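Local coordinates for protein esterase YdiI (Escherichia coli, PDB 4K49) that hydrolyses 1,4-dihydroxy-2-naphthoyl-CoA to 1,4-dihydroxy-2-naphthoate and coenzyme A in menaquinone biosynthesis and also cleaves a wide range of other acyl-CoA thioesters, at residues T46-P49 and F50-H54; C73-G76 and E77-V80. All blocks are in the same frame, centred on the assembly; numbering follows the deposited sequence.

Contact 1 (T46-P49 and F50-H54); sequences TKQP and FGLLH. With HFQ (2,4-dihydroxyphenacyl coenzyme A), chain E.
K47 and L53 form a single beta bridge, flanked by the hydrogen bonds H54 N to T46 O (2.8 Å) and Q48 N to L52 O, and a type I turn from Q48 to G51, closed by a hydrogen bond from G51 N to Q48 O, brings the chain back. The side chain of Q48 turns back on the loop: with CG placed between the backbone N and the carbonyl carbon (chi1 39°) and the chain bent at chi2, OE1 accepts from F50 N at 2.8 Å and from L52 N at 3.1 Å. The two donors approach from opposite faces of the amide plane, well out of it, and together probably restrain the rotation of the group. NE2 is thereby directed at the ligand, 3.1 Å from HFQ O3B, while CB of Q48 rests on the phenacyl ring, 3.3 Å from HFQ C3B. With an alanine here, F50 N and L52 N would probably lose their shared acceptor, and the place of the amide beside HFQ O3B would be left unfilled. L52 runs alongside Q48, its CB 3.6 Å from Q48 CD. P49 CD comes within 3.3 Å of HFQ O2B, and the H54 ring presents one face to the ligand, with HFQ C3B 3.5 Å above its plane. G51 has a positive phi, and a side chain there would collide with the carbonyl O of F50. The hairpin-like loop thus forms one wall of the acyl-binding pocket of this hotdog-fold thioesterase. S64 OG of the second subunit is hydrogen-bonded to H54 NE2, and Y71 of that subunit meets the F50 ring. Following strand 36-41, the loop leads directly into helix 55-72, whose N-cap is H54, with ND1 hydrogen-bonded to G56 N.

Contact 2 (C73-G76 and E77-V80); sequences CTEG and EQKV
This is a local turn contact, in which T74 meets Q78 and V80, and E75 meets Q78, across the reversal that joins the end of helix 55-72 to strand 80-89. A type II' beta turn from E75 to Q78 makes the reversal, closed by a hydrogen bond from Q78 N to E75 O at 3.2 Å, with the donor tilted out of the carbonyl plane. G76 has a positive phi of 54°, and a CB there would clash with E77 N, as expected for glycine at the second position of such a turn. The side chain of Q78 adds a second hydrogen bond across the mouth of the turn: OE1 takes the amide hydrogen of E75 N at 3.0 Å, in the carbonyl plane and on a lone pair, with a nearly straight N-H...O angle of 167°. With CG set beside its own backbone N (chi1 -65°) and the chain extended beyond, Q78 runs past the E75 carbonyl, CG lying 3.3 Å from E75 O. In the hotdog fold the long helix is wrapped by the antiparallel sheet, and this turn carries the chain from one to the other. T74 crosses Q78 at an angle, its CB 3.2 Å from Q78 OE1, and its methyl CG2 packs on V80 CG2 at 3.5 Å, a small apolar contact where the strand begins. The hydroxyl of T74 has its partners outside the turn, being hydrogen-bonded to Y71 O at the helix end and to R5 NH1; R5 NH2 also reaches G76 O. I135 of strand 125-135 touches T74 and Q78, while V80 packs on T133 of that strand and on Q112 of strand 111-119, and also touches the bound ligand.

Contacts 1 and 2 lie in series along the chain, with helix 55-72 between them: 46-54 runs into its start and 73-80 leads away from its end. Their centres are 35 Å apart, on opposite sides of the chain's centre, and their nearest atoms are about 22 Å from each other, so they do not touch. The loop of contact 1 follows strand 36-41, whereas contact 2 delivers the chain to strand 80-89 of the same antiparallel sheet. The ligand sites lie between subunits: the ligand beside contact 1 is also hydrogen-bonded by K79 NZ and G82 O of the second subunit, so the contact 2 turn of one subunit and the contact 1 loop of the other serve one site.

Contact 1 (T46-P49 and F50-H54)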
loop_
_atom_site.group_PDB
_atom_site.type_symbol
_atom_site.label_atom_id
_atom_site.label_comp_id
_atom_site.label_asym_id
_atom_site.label_seq_id
_atom_site.Cartn_x
_atom_site.Cartn_y
_atom_site.Cartn_z
ATOM N N THR A 46 10.283 -4.579 2.072
ATOM C CA THR A 46 9.123 -4.515 1.173
ATOM C C THR A 46 8.569 -5.880 0.779
ATOM O O THR A 46 7.697 -5.966 -0.089
ATOM C CB THR A 46 9.460 -3.743 -0.115
ATOM O OG1 THR A 46 10.559 -4.374 -0.768
ATOM C CG2 THR A 46 9.849 -2.306 0.199
ATOM N N LYS A 47 9.071 -6.953 1.384
ATOM C CA LYS A 47 8.542 -8.288 1.059
ATOM C C LYS A 47 7.443 -8.729 2.017
ATOM O O LYS A 47 7.345 -8.217 3.138
ATOM C CB LYS A 47 9.661 -9.341 1.084
ATOM C CG LYS A 47 10.598 -9.300 -0.110
ATOM C CD LYS A 47 11.796 -10.204 0.171
ATOM C CE LYS A 47 12.530 -10.543 -1.102
ATOM N NZ LYS A 47 13.635 -11.510 -0.867
ATOM N N GLN A 48 6.639 -9.695 1.579
ATOM C CA GLN A 48 5.674 -10.342 2.459
ATOM C C GLN A 48 6.306 -11.633 3.013
ATOM O O GLN A 48 7.428 -11.984 2.617
ATOM C CB GLN A 48 4.310 -10.530 1.756
ATOM C CG GLN A 48 4.331 -10.932 0.279
ATOM C CD GLN A 48 4.356 -12.434 0.110
ATOM O OE1 GLN A 48 5.359 -13.087 0.431
ATOM N NE2 GLN A 48 3.247 -13.001 -0.378
ATOM N N PRO A 49 5.641 -12.305 3.969
ATOM C CA PRO A 49 6.343 -13.411 4.636
ATOM C C PRO A 49 6.705 -14.613 3.762
ATOM O O PRO A 49 7.481 -15.448 4.222
ATOM C CB PRO A 49 5.355 -13.840 5.730
ATOM C CG PRO A 49 4.579 -12.617 6.032
ATOM C CD PRO A 49 4.416 -11.926 4.703
ATOM N N PHE A 50 6.182 -14.708 2.544
ATOM C CA PHE A 50 6.524 -15.844 1.688
ATOM C C PHE A 50 7.516 -15.505 0.575
ATOM O O PHE A 50 7.649 -16.255 -0.392
ATOM C CB PHE A 50 5.258 -16.499 1.123
ATOM C CG PHE A 50 4.274 -16.912 2.181
ATOM C CD1 PHE A 50 3.247 -16.058 2.561
ATOM C CD2 PHE A 50 4.390 -18.142 2.815
ATOM C CE1 PHE A 50 2.336 -16.428 3.549
ATOM C CE2 PHE A 50 3.488 -18.524 3.799
ATOM C CZ PHE A 50 2.458 -17.662 4.167
ATOM N N GLY A 51 8.219 -14.384 0.721
ATOM C CA GLY A 51 9.308 -14.051 -0.185
ATOM C C GLY A 51 8.955 -13.229 -1.410
ATOM O O GLY A 51 9.820 -12.966 -2.246
ATOM N N LEU A 52 7.697 -12.812 -1.531
ATOM C CA LEU A 52 7.300 -11.958 -2.652
ATOM C C LEU A 52 7.345 -10.490 -2.266
ATOM O O LEU A 52 7.313 -10.145 -1.088
ATOM C CB LEU A 52 5.881 -12.304 -3.125
ATOM C CG LEU A 52 5.565 -13.777 -3.364
ATOM C CD1 LEU A 52 4.158 -13.925 -3.959
ATOM C CD2 LEU A 52 6.617 -14.414 -4.264
ATOM N N LEU A 53 7.430 -9.620 -3.261
ATOM C CA LEU A 53 7.173 -8.208 -3.028
ATOM C C LEU A 53 5.755 -8.080 -2.464
ATOM O O LEU A 53 4.797 -8.588 -3.045
ATOM C CB LEU A 53 7.308 -7.440 -4.347
ATOM C CG LEU A 53 6.916 -5.965 -4.300
ATOM C CD1 LEU A 53 7.811 -5.214 -3.314
ATOM C CD2 LEU A 53 7.012 -5.365 -5.684
ATOM N N HIS A 54 5.642 -7.428 -1.315
ATOM C CA HIS A 54 4.366 -7.214 -0.632
ATOM C C HIS A 54 3.464 -6.398 -1.552
ATOM O O HIS A 54 3.894 -5.377 -2.118
ATOM C CB HIS A 54 4.648 -6.432 0.660
ATOM C CG HIS A 54 3.561 -6.488 1.690
ATOM N ND1 HIS A 54 2.317 -5.927 1.496
ATOM C CD2 HIS A 54 3.569 -6.955 2.963
ATOM C CE1 HIS A 54 1.587 -6.089 2.589
ATOM N NE2 HIS A 54 2.324 -6.706 3.495
HETATM C CB HFQ E . -0.133 -10.566 -1.110
HETATM N N1A HFQ E . 2.137 -22.219 -6.539
HETATM O O1A HFQ E . -0.997 -18.759 -15.030
HETATM P P1A HFQ E . -0.870 -17.651 -13.946
HETATM C C1B HFQ E . 0.714 -9.996 0.070
HETATM O O1B HFQ E . 1.376 -8.921 -0.095
HETATM C C1D HFQ E . 2.601 -19.085 -10.375
HETATM S S1P HFQ E . 0.790 -11.549 -2.292
HETATM C C2A HFQ E . 2.968 -21.174 -6.689
HETATM O O2A HFQ E . -0.810 -16.265 -14.607
HETATM P P2A HFQ E . -3.313 -16.801 -13.100
HETATM C C2B HFQ E . 0.808 -10.669 1.386
HETATM O O2B HFQ E . 1.130 -12.332 5.189
HETATM C C2D HFQ E . 2.911 -19.590 -11.646
HETATM O O2D HFQ E . 4.100 -20.382 -11.645
HETATM C C2P HFQ E . 1.792 -10.456 -3.271
HETATM N N3A HFQ E . 2.950 -20.433 -7.812
HETATM O O3A HFQ E . -2.053 -17.749 -12.961
HETATM C C3B HFQ E . 1.111 -9.865 2.482
HETATM O O3B HFQ E . 0.295 -12.858 0.495
HETATM C C3D HFQ E . 3.012 -18.476 -12.540
HETATM O O3D HFQ E . 4.391 -18.193 -12.874
HETATM P P3D HFQ E . 4.835 -18.053 -14.453
HETATM C C3P HFQ E . 1.059 -9.611 -4.260
HETATM C C4A HFQ E . 2.088 -20.730 -8.811
HETATM O O4A HFQ E . -3.900 -16.991 -14.427
HETATM C C4B HFQ E . 1.224 -10.415 3.728
HETATM C C4D HFQ E . 2.398 -17.355 -11.882
HETATM O O4D HFQ E . 1.910 -17.864 -10.608
HETATM N N4P HFQ E . 0.384 -10.345 -5.206
HETATM C C5A HFQ E . 1.210 -21.805 -8.694
HETATM O O5A HFQ E . -4.309 -17.217 -11.995
HETATM C C5B HFQ E . 1.023 -11.791 3.912
HETATM C C5D HFQ E . 1.259 -16.908 -12.696
HETATM O O5D HFQ E . 0.431 -17.923 -13.110
HETATM C C5P HFQ E . 1.118 -11.042 -6.199
HETATM O O5P HFQ E . 2.400 -10.969 -6.241
HETATM C C6A HFQ E . 1.254 -22.567 -7.501
HETATM N N6A HFQ E . 0.376 -23.694 -7.308
HETATM O O6A HFQ E . -2.896 -15.315 -12.841
HETATM C C6B HFQ E . 0.715 -12.603 2.814
HETATM C C6P HFQ E . 0.404 -11.852 -7.252
HETATM N N7A HFQ E . 0.472 -21.850 -9.854
HETATM O O7A HFQ E . 3.946 -19.059 -15.358
HETATM C C7B HFQ E . 0.615 -12.047 1.562
HETATM C C7P HFQ E . 0.924 -11.601 -8.678
HETATM C C8A HFQ E . 0.872 -20.850 -10.665
HETATM O O8A HFQ E . 4.636 -16.681 -14.890
HETATM N N8P HFQ E . -0.024 -11.974 -9.728
HETATM N N9A HFQ E . 1.848 -20.166 -10.030
HETATM O O9A HFQ E . 6.319 -18.413 -14.597
HETATM C C9P HFQ E . -0.061 -13.378 -10.180
HETATM O O9P HFQ E . 0.687 -14.156 -9.702
HETATM C CAP HFQ E . -1.081 -13.754 -11.246
HETATM O OAP HFQ E . -1.548 -12.587 -11.844
HETATM C CBP HFQ E . -2.307 -14.457 -10.627
HETATM C CCP HFQ E . -3.323 -14.682 -11.677
HETATM C CDP HFQ E . -1.916 -15.792 -9.969
HETATM C CEP HFQ E . -2.863 -13.581 -9.579
#

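Contact 2 (C73-G76 and E77-V80)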
loop_
_atom_site.group_PDB
_atom_site.type_symbol
_atom_site.label_atom_id
_atom_site.label_comp_id
_atom_site.label_asym_id
_atom_site.label_seq_id
_atom_site.Cartn_x
_atom_site.Cartn_y
_atom_site.Cartn_z
ATOM N N CYS A 73 1.276 19.185 -9.779
ATOM C CA CYS A 73 0.290 19.779 -10.686
ATOM C C CYS A 73 -0.640 20.781 -9.996
ATOM O O CYS A 73 -1.619 21.238 -10.586
ATOM C CB CYS A 73 -0.511 18.696 -11.404
ATOM S SG CYS A 73 0.519 17.746 -12.555
ATOM N N THR A 74 -0.328 21.131 -8.755
ATOM C CA THR A 74 -1.018 22.236 -8.088
ATOM C C THR A 74 -0.033 23.377 -7.887
ATOM O O THR A 74 1.144 23.263 -8.236
ATOM C CB THR A 74 -1.613 21.821 -6.739
ATOM O OG1 THR A 74 -0.559 21.408 -5.854
ATOM C CG2 THR A 74 -2.637 20.686 -6.907
ATOM N N GLU A 75 -0.495 24.483 -7.320
ATOM C CA GLU A 75 0.412 25.607 -7.109
ATOM C C GLU A 75 0.200 26.295 -5.772
ATOM O O GLU A 75 -0.847 26.136 -5.140
ATOM C CB GLU A 75 0.286 26.615 -8.246
ATOM C CG GLU A 75 -1.104 27.159 -8.433
ATOM C CD GLU A 75 -1.240 27.854 -9.771
ATOM O OE1 GLU A 75 -0.223 28.403 -10.250
ATOM O OE2 GLU A 75 -2.347 27.837 -10.351
ATOM N N GLY A 76 1.206 27.059 -5.353
ATOM C CA GLY A 76 1.148 27.786 -4.100
ATOM C C GLY A 76 0.817 26.885 -2.930
ATOM O O GLY A 76 1.434 25.835 -2.734
ATOM N N GLU A 77 -0.185 27.270 -2.151
ATOM C CA GLU A 77 -0.448 26.515 -0.933
ATOM C C GLU A 77 -1.482 25.403 -1.043
ATOM O O GLU A 77 -1.902 24.827 -0.034
ATOM C CB GLU A 77 -0.805 27.446 0.207
ATOM C CG GLU A 77 -0.011 27.111 1.424
ATOM C CD GLU A 77 1.436 27.517 1.318
ATOM O OE1 GLU A 77 2.252 26.963 2.085
ATOM O OE2 GLU A 77 1.755 28.392 0.482
ATOM N N GLN A 78 -1.896 25.101 -2.262
ATOM C CA GLN A 78 -2.739 23.939 -2.477
ATOM C C GLN A 78 -2.033 22.684 -1.973
ATOM O O GLN A 78 -0.803 22.569 -2.055
ATOM C CB GLN A 78 -3.044 23.789 -3.964
ATOM C CG GLN A 78 -3.863 24.906 -4.543
ATOM C CD GLN A 78 -4.286 24.597 -5.956
ATOM O OE1 GLN A 78 -3.447 24.450 -6.845
ATOM N NE2 GLN A 78 -5.590 24.472 -6.171
ATOM N N LYS A 79 -2.814 21.757 -1.426
ATOM C CA LYS A 79 -2.291 20.457 -1.028
ATOM C C LYS A 79 -3.015 19.372 -1.818
ATOM O O LYS A 79 -4.101 19.593 -2.365
ATOM C CB LYS A 79 -2.511 20.199 0.461
ATOM C CG LYS A 79 -2.217 21.365 1.387
ATOM C CD LYS A 79 -2.704 21.014 2.795
ATOM C CE LYS A 79 -2.839 22.240 3.694
ATOM N NZ LYS A 79 -1.614 22.493 4.497
ATOM N N VAL A 80 -2.404 18.197 -1.870
ATOM C CA VAL A 80 -2.979 17.054 -2.554
ATOM C C VAL A 80 -2.918 15.893 -1.576
ATOM O O VAL A 80 -1.886 15.678 -0.947
ATOM C CB VAL A 80 -2.171 16.746 -3.825
ATOM C CG1 VAL A 80 -2.568 15.397 -4.428
ATOM C CG2 VAL A 80 -2.397 17.853 -4.845
#